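Side-chain contacts in tudor domain-containing protein 1 (Mus musculus, PDB 4B9W), which represses transposable elements during spermatogenesis through the piRNA pathway, binding Piwi proteins that carry methylated arginines: residues L48-S51 and L52-Y55; R150-A153 and C154-G157; E107-T110 and T111-Q115. All blocks are in the same frame, centred on the assembly; numbering follows the deposited sequence.

Contact 1. Residues L48-S51 and L52-Y55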
# COMPACT_ATOMS: atom_id res chain seq x y z
N LEU A 48 -28.16 -0.21 -1.48
CA LEU A 48 -27.29 -0.59 -2.58
C LEU A 48 -26.76 -2.00 -2.39
O LEU A 48 -26.75 -2.80 -3.33
CB LEU A 48 -26.13 0.41 -2.72
CG LEU A 48 -25.02 0.03 -3.72
CD1 LEU A 48 -25.61 -0.14 -5.12
CD2 LEU A 48 -23.90 1.04 -3.71
N ASN A 49 -26.30 -2.29 -1.18
CA ASN A 49 -25.75 -3.60 -0.83
C ASN A 49 -26.77 -4.71 -0.96
O ASN A 49 -26.45 -5.82 -1.42
CB ASN A 49 -25.17 -3.58 0.58
CG ASN A 49 -23.87 -2.78 0.66
OD1 ASN A 49 -23.21 -2.55 -0.36
ND2 ASN A 49 -23.51 -2.33 1.87
N GLN A 50 -27.99 -4.42 -0.55
CA GLN A 50 -29.09 -5.34 -0.78
C GLN A 50 -29.24 -5.57 -2.29
O GLN A 50 -29.32 -6.70 -2.74
CB GLN A 50 -30.38 -4.79 -0.16
CG GLN A 50 -31.61 -5.62 -0.48
CD GLN A 50 -31.40 -7.07 -0.15
OE1 GLN A 50 -31.24 -7.41 1.01
NE2 GLN A 50 -31.38 -7.95 -1.18
N SER A 51 -29.24 -4.49 -3.06
CA SER A 51 -29.38 -4.62 -4.51
C SER A 51 -28.22 -5.40 -5.12
O SER A 51 -28.42 -6.10 -6.11
CB SER A 51 -29.51 -3.26 -5.17
OG SER A 51 -30.77 -2.68 -4.88
N LEU A 52 -27.02 -5.28 -4.54
CA LEU A 52 -25.85 -6.02 -5.03
C LEU A 52 -25.95 -7.50 -4.70
O LEU A 52 -25.44 -8.33 -5.45
CB LEU A 52 -24.53 -5.48 -4.43
CG LEU A 52 -24.02 -4.09 -4.85
CD1 LEU A 52 -22.57 -3.90 -4.40
CD2 LEU A 52 -24.13 -3.86 -6.35
N ALA A 53 -26.55 -7.83 -3.55
CA ALA A 53 -26.76 -9.23 -3.18
C ALA A 53 -27.67 -9.92 -4.20
O ALA A 53 -27.40 -11.03 -4.63
CB ALA A 53 -27.36 -9.36 -1.79
N ASP A 54 -28.75 -9.26 -4.57
CA ASP A 54 -29.71 -9.82 -5.53
C ASP A 54 -29.05 -9.98 -6.89
O ASP A 54 -29.09 -11.04 -7.49
CB ASP A 54 -30.96 -8.94 -5.62
CG ASP A 54 -31.66 -8.78 -4.28
OD1 ASP A 54 -31.40 -9.57 -3.35
OD2 ASP A 54 -32.49 -7.86 -4.13
N TYR A 55 -28.40 -8.91 -7.35
CA TYR A 55 -27.73 -8.88 -8.64
C TYR A 55 -26.64 -9.94 -8.70
O TYR A 55 -26.56 -10.69 -9.68
CB TYR A 55 -27.16 -7.47 -8.90
CG TYR A 55 -26.08 -7.40 -9.96
CD1 TYR A 55 -26.39 -7.47 -11.32
CD2 TYR A 55 -24.74 -7.25 -9.59
CE1 TYR A 55 -25.39 -7.42 -12.29
CE2 TYR A 55 -23.74 -7.19 -10.54
CZ TYR A 55 -24.06 -7.27 -11.88
OH TYR A 55 -23.06 -7.21 -12.81

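Contact 2. Residues R150-A153 and C154-G157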
# COMPACT_ATOMS: atom_id res chain seq x y z
N ARG A 150 -4.70 2.27 21.28
CA ARG A 150 -5.31 3.30 22.12
C ARG A 150 -6.35 4.09 21.31
O ARG A 150 -7.46 4.31 21.78
CB ARG A 150 -4.25 4.22 22.75
CG ARG A 150 -4.84 5.33 23.64
CD ARG A 150 -5.94 4.83 24.58
NE ARG A 150 -5.42 4.15 25.78
CZ ARG A 150 -5.96 3.07 26.37
NH1 ARG A 150 -7.04 2.42 25.90
NH2 ARG A 150 -5.38 2.60 27.45
N PHE A 151 -5.98 4.49 20.09
CA PHE A 151 -6.87 5.18 19.17
C PHE A 151 -8.16 4.38 18.98
O PHE A 151 -9.24 4.93 19.12
CB PHE A 151 -6.12 5.47 17.84
CG PHE A 151 -6.93 6.20 16.78
CD1 PHE A 151 -7.85 7.19 17.10
CD2 PHE A 151 -6.69 5.93 15.43
CE1 PHE A 151 -8.56 7.85 16.10
CE2 PHE A 151 -7.40 6.59 14.44
CZ PHE A 151 -8.34 7.56 14.78
N GLN A 152 -8.02 3.08 18.67
CA GLN A 152 -9.14 2.16 18.44
C GLN A 152 -10.09 2.11 19.66
O GLN A 152 -11.32 2.18 19.51
CB GLN A 152 -8.57 0.76 18.11
CG GLN A 152 -9.54 -0.40 18.16
CD GLN A 152 -10.61 -0.29 17.12
OE1 GLN A 152 -10.42 0.34 16.08
NE2 GLN A 152 -11.74 -0.94 17.38
N ALA A 153 -9.52 2.05 20.85
CA ALA A 153 -10.28 2.07 22.10
C ALA A 153 -11.02 3.42 22.30
O ALA A 153 -12.07 3.46 22.96
CB ALA A 153 -9.38 1.72 23.31
N CYS A 154 -10.50 4.51 21.72
CA CYS A 154 -11.25 5.80 21.70
C CYS A 154 -12.41 5.86 20.72
O CYS A 154 -13.25 6.74 20.84
CB CYS A 154 -10.35 6.98 21.33
SG CYS A 154 -8.98 7.27 22.44
N VAL A 155 -12.45 5.00 19.71
CA VAL A 155 -13.52 5.12 18.70
C VAL A 155 -14.46 3.92 18.65
O VAL A 155 -15.58 4.05 18.14
CB VAL A 155 -12.95 5.38 17.27
CG1 VAL A 155 -11.94 6.50 17.28
CG2 VAL A 155 -12.34 4.11 16.69
N VAL A 156 -14.03 2.76 19.14
CA VAL A 156 -14.85 1.55 18.98
C VAL A 156 -16.30 1.72 19.53
O VAL A 156 -16.48 2.27 20.62
CB VAL A 156 -14.17 0.32 19.62
CG1 VAL A 156 -14.13 0.45 21.15
CG2 VAL A 156 -14.87 -0.96 19.18
N GLY A 157 -17.31 1.28 18.77
CA GLY A 157 -18.72 1.34 19.22
C GLY A 157 -19.29 2.74 19.46
O GLY A 157 -20.33 2.90 20.11

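Contact 3. Residues E107-T110 and T111-Q115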
# COMPACT_ATOMS: atom_id res chain seq x y z
N GLU A 107 -8.80 -6.94 0.30
CA GLU A 107 -8.72 -8.41 0.42
C GLU A 107 -8.23 -9.07 -0.90
O GLU A 107 -8.51 -8.60 -1.99
CB GLU A 107 -10.10 -9.00 0.77
CG GLU A 107 -10.82 -8.40 1.98
CD GLU A 107 -10.04 -8.53 3.29
OE1 GLU A 107 -9.35 -9.56 3.45
OE2 GLU A 107 -10.15 -7.61 4.16
N GLU A 108 -7.53 -10.19 -0.77
CA GLU A 108 -7.18 -11.03 -1.92
C GLU A 108 -8.32 -11.99 -2.24
O GLU A 108 -8.72 -12.78 -1.38
CB GLU A 108 -5.93 -11.83 -1.62
CG GLU A 108 -5.51 -12.72 -2.78
CD GLU A 108 -4.18 -13.38 -2.55
OE1 GLU A 108 -3.40 -12.86 -1.74
OE2 GLU A 108 -3.90 -14.42 -3.20
N VAL A 109 -8.83 -11.92 -3.48
CA VAL A 109 -9.89 -12.80 -3.94
C VAL A 109 -9.49 -13.57 -5.21
O VAL A 109 -8.47 -13.28 -5.86
CB VAL A 109 -11.22 -12.04 -4.15
CG1 VAL A 109 -11.67 -11.38 -2.85
CG2 VAL A 109 -11.12 -10.99 -5.26
N THR A 110 -10.26 -14.61 -5.51
CA THR A 110 -10.14 -15.36 -6.73
C THR A 110 -11.09 -14.78 -7.79
O THR A 110 -11.96 -13.93 -7.47
CB THR A 110 -10.53 -16.84 -6.52
OG1 THR A 110 -11.91 -16.91 -6.13
CG2 THR A 110 -9.65 -17.51 -5.45
N THR A 111 -10.96 -15.29 -9.01
CA THR A 111 -11.78 -14.81 -10.13
C THR A 111 -13.27 -15.14 -10.01
O THR A 111 -14.11 -14.41 -10.54
CB THR A 111 -11.25 -15.34 -11.48
OG1 THR A 111 -10.92 -16.73 -11.37
CG2 THR A 111 -10.01 -14.57 -11.86
N ASP A 112 -13.61 -16.21 -9.30
CA ASP A 112 -15.01 -16.50 -9.02
C ASP A 112 -15.62 -15.56 -7.98
O ASP A 112 -16.82 -15.58 -7.77
CB ASP A 112 -15.18 -17.92 -8.49
CG ASP A 112 -14.92 -18.97 -9.54
OD1 ASP A 112 -14.86 -18.65 -10.75
OD2 ASP A 112 -14.75 -20.13 -9.15
N GLN A 113 -14.79 -14.75 -7.33
CA GLN A 113 -15.23 -13.86 -6.28
C GLN A 113 -15.32 -12.40 -6.80
O GLN A 113 -15.48 -11.46 -6.02
CB GLN A 113 -14.30 -14.00 -5.08
CG GLN A 113 -14.40 -15.34 -4.37
CD GLN A 113 -13.43 -15.52 -3.20
OE1 GLN A 113 -12.29 -15.02 -3.22
NE2 GLN A 113 -13.87 -16.24 -2.18
N LEU A 114 -15.24 -12.25 -8.12
CA LEU A 114 -15.36 -10.97 -8.79
C LEU A 114 -16.50 -11.04 -9.81
O LEU A 114 -16.68 -12.05 -10.47
CB LEU A 114 -14.06 -10.65 -9.53
CG LEU A 114 -12.83 -10.38 -8.68
CD1 LEU A 114 -11.63 -10.20 -9.61
CD2 LEU A 114 -13.06 -9.16 -7.81
N GLN A 115 -17.27 -9.97 -9.90
CA GLN A 115 -18.28 -9.81 -10.94
C GLN A 115 -18.20 -8.38 -11.45
O GLN A 115 -17.91 -7.43 -10.69
CB GLN A 115 -19.68 -10.15 -10.39
CG GLN A 115 -19.83 -11.61 -9.99
CD GLN A 115 -21.27 -12.01 -9.70
OE1 GLN A 115 -22.18 -11.61 -10.43
NE2 GLN A 115 -21.48 -12.79 -8.63

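Contact 1. Residues L48-S51 and L52-Y55
Leu48 and Leu52 meet one turn apart on helix 41-57, a helix of the extended Tudor domain that lies against its five-stranded barrel-like core, and Gln50 and Asp54 repeat the same four-residue spacing on the outer surface. The two pairs illustrate how differently the faces of an amphipathic helix can be packed. On the inner face, methyl CD1 of Leu48 comes within 4.2 Å of CD2 of Leu52, the two branches meeting at a slant. With CG of Leu48 anti to the backbone N (chi1 172°), its branched end reaches along the helix to the next leucine. Other parts of the fold pack against this patch: both leucines touch Phe121 and Arg84 of strand 81-90, and Leu52 also touches Cys73 of strand 71-76. One turn on from Ser51, Tyr55 turns toward the same core, where its hydroxyl is hydrogen-bonded to Ala116 O and its ring meets that of Phe121. Beneath the side chains, regular helical bonds run from Leu52 N to Leu48 O, 2.8 Å, and from Tyr55 N to Ser51 O, 3.1 Å. The solvent side is looser. Gln50 bends at chi2 (52°) to bring NE2 of its amide up to the carboxylate of Asp54, but the amide and carboxylate planes remain 40° apart. Its one hydrogen bond to that carboxylate is weak, Gln50 NE2 to Asp54 OD2 at 3.2 Å, while Asp54 OD1 sits closer to that NE2, at 2.7 Å, but at a poor angle for bonding.

Contact 2. Residues R150-A153 and C154-G157
Phe151 and Val155 supply the apolar half of this contact, Gln152 and Val156 the half nearer solvent, and both pairs are set four residues apart where helix 145-155 runs out. CE1 of the phenylalanine lies 3.8 Å from CG1 of Val155, with the methyl approaching the ring obliquely. One residue on, the amide nitrogen NE2 of Gln152 lies 3.5 Å from CB of Val156 and touches its CG2 as well. The glutamine gets there by a bend at chi2 (65°), which carries its amide along the helix toward the C-terminal end. CB of Cys154 lies against the backbone, 3.2 Å from Phe151 O.

The backbone that positions these groups is still helical but is changing its pattern. Cys154 N bonds to Arg150 O at 3.0 Å in the ordinary way. Gln152 O is then gripped twice: Val156 N approaches nearly in line with the carbonyl, at 2.8 Å, whereas Val155 N lies above the carbonyl plane, at 3.0 Å. Val156 then leaves the helix, its psi of 135° being extended.

Farther out, Phe151 meets the ring of Phe32 edge-to-face and touches Ile187 of helix 187-193, while Val155 packs on Val23 of strand 18-26. Gln152 faces another way: its OE1 is hydrogen-bonded to a glycerol, probably from the crystallisation liquor, and its side chain packs on an apolar side chain of the bound MILI peptide. A helix laid across a curled, mixed sheet in this manner is consistent with the staphylococcal-nuclease-like, OB-type half of an extended Tudor domain.

Contact 3. Residues E107-T110 and T111-Q115
Gln113 folds back on Thr110 and Val109 across the short 3-10 turn that joins strands 106-109 and 114-116, the two outermost strands of the five-stranded Tudor core. This connection is a recurrent feature of SH3-like barrels, and here one side chain braces it. CB of Gln113 starts 3.3 Å from Thr110 O. CG sits anti to the carbonyl carbon (chi1 -69°), which sends the chain back toward the first strand, where CG passes Thr110 OG1 at 3.4 Å. The chain then runs extended, and CD keeps alongside the same hydroxyl at 3.6 Å. At the tip, OE1 accepts a hydrogen bond from Thr110 N, 3.1 Å long and nearly straight (166°), with the donor tilted 26° from the plane of the amide. The same oxygen rests against CB of Val109, at 3.3 Å. A second bond, from Gln113 N to Thr110 O at 2.9 Å, closes the turn through the backbone, so Thr110 is held through both its N-H and its carbonyl. With an alanine here the amide tip is gone, and Thr110 N would probably be left without this acceptor, the strand-to-turn junction becoming easier to shift. Backbone pairing fixes the strands on both sides: Val109 bonds with Val96, and Gln113 with Phe75. On the inner side of the turn, Leu114 enters the core among Val96, Val98, Cys72 and Ala74, and its CD2 methyl packs 3.7 Å from CG2 of Val109.

How the contacts relate
All three contacts are local, yet together they sample both halves of the extended Tudor domain. Contacts 1 and 3 belong to the Tudor half: their centres are about 17 Å apart and their nearest atoms about 5 Å, without touching. Strand 71-76 links them, since Cys73 is touched by Leu52 and Tyr55 and pairs through its backbone with Gln115. Contact 2 stands apart, its centre about 31 Å from each of the others, with nearest atoms about 18 Å from contact 1 and 14 Å from contact 3. Of the three, contact 2 alone reaches the bound MILI peptide, through Gln152; contacts 1 and 3 are structural packing.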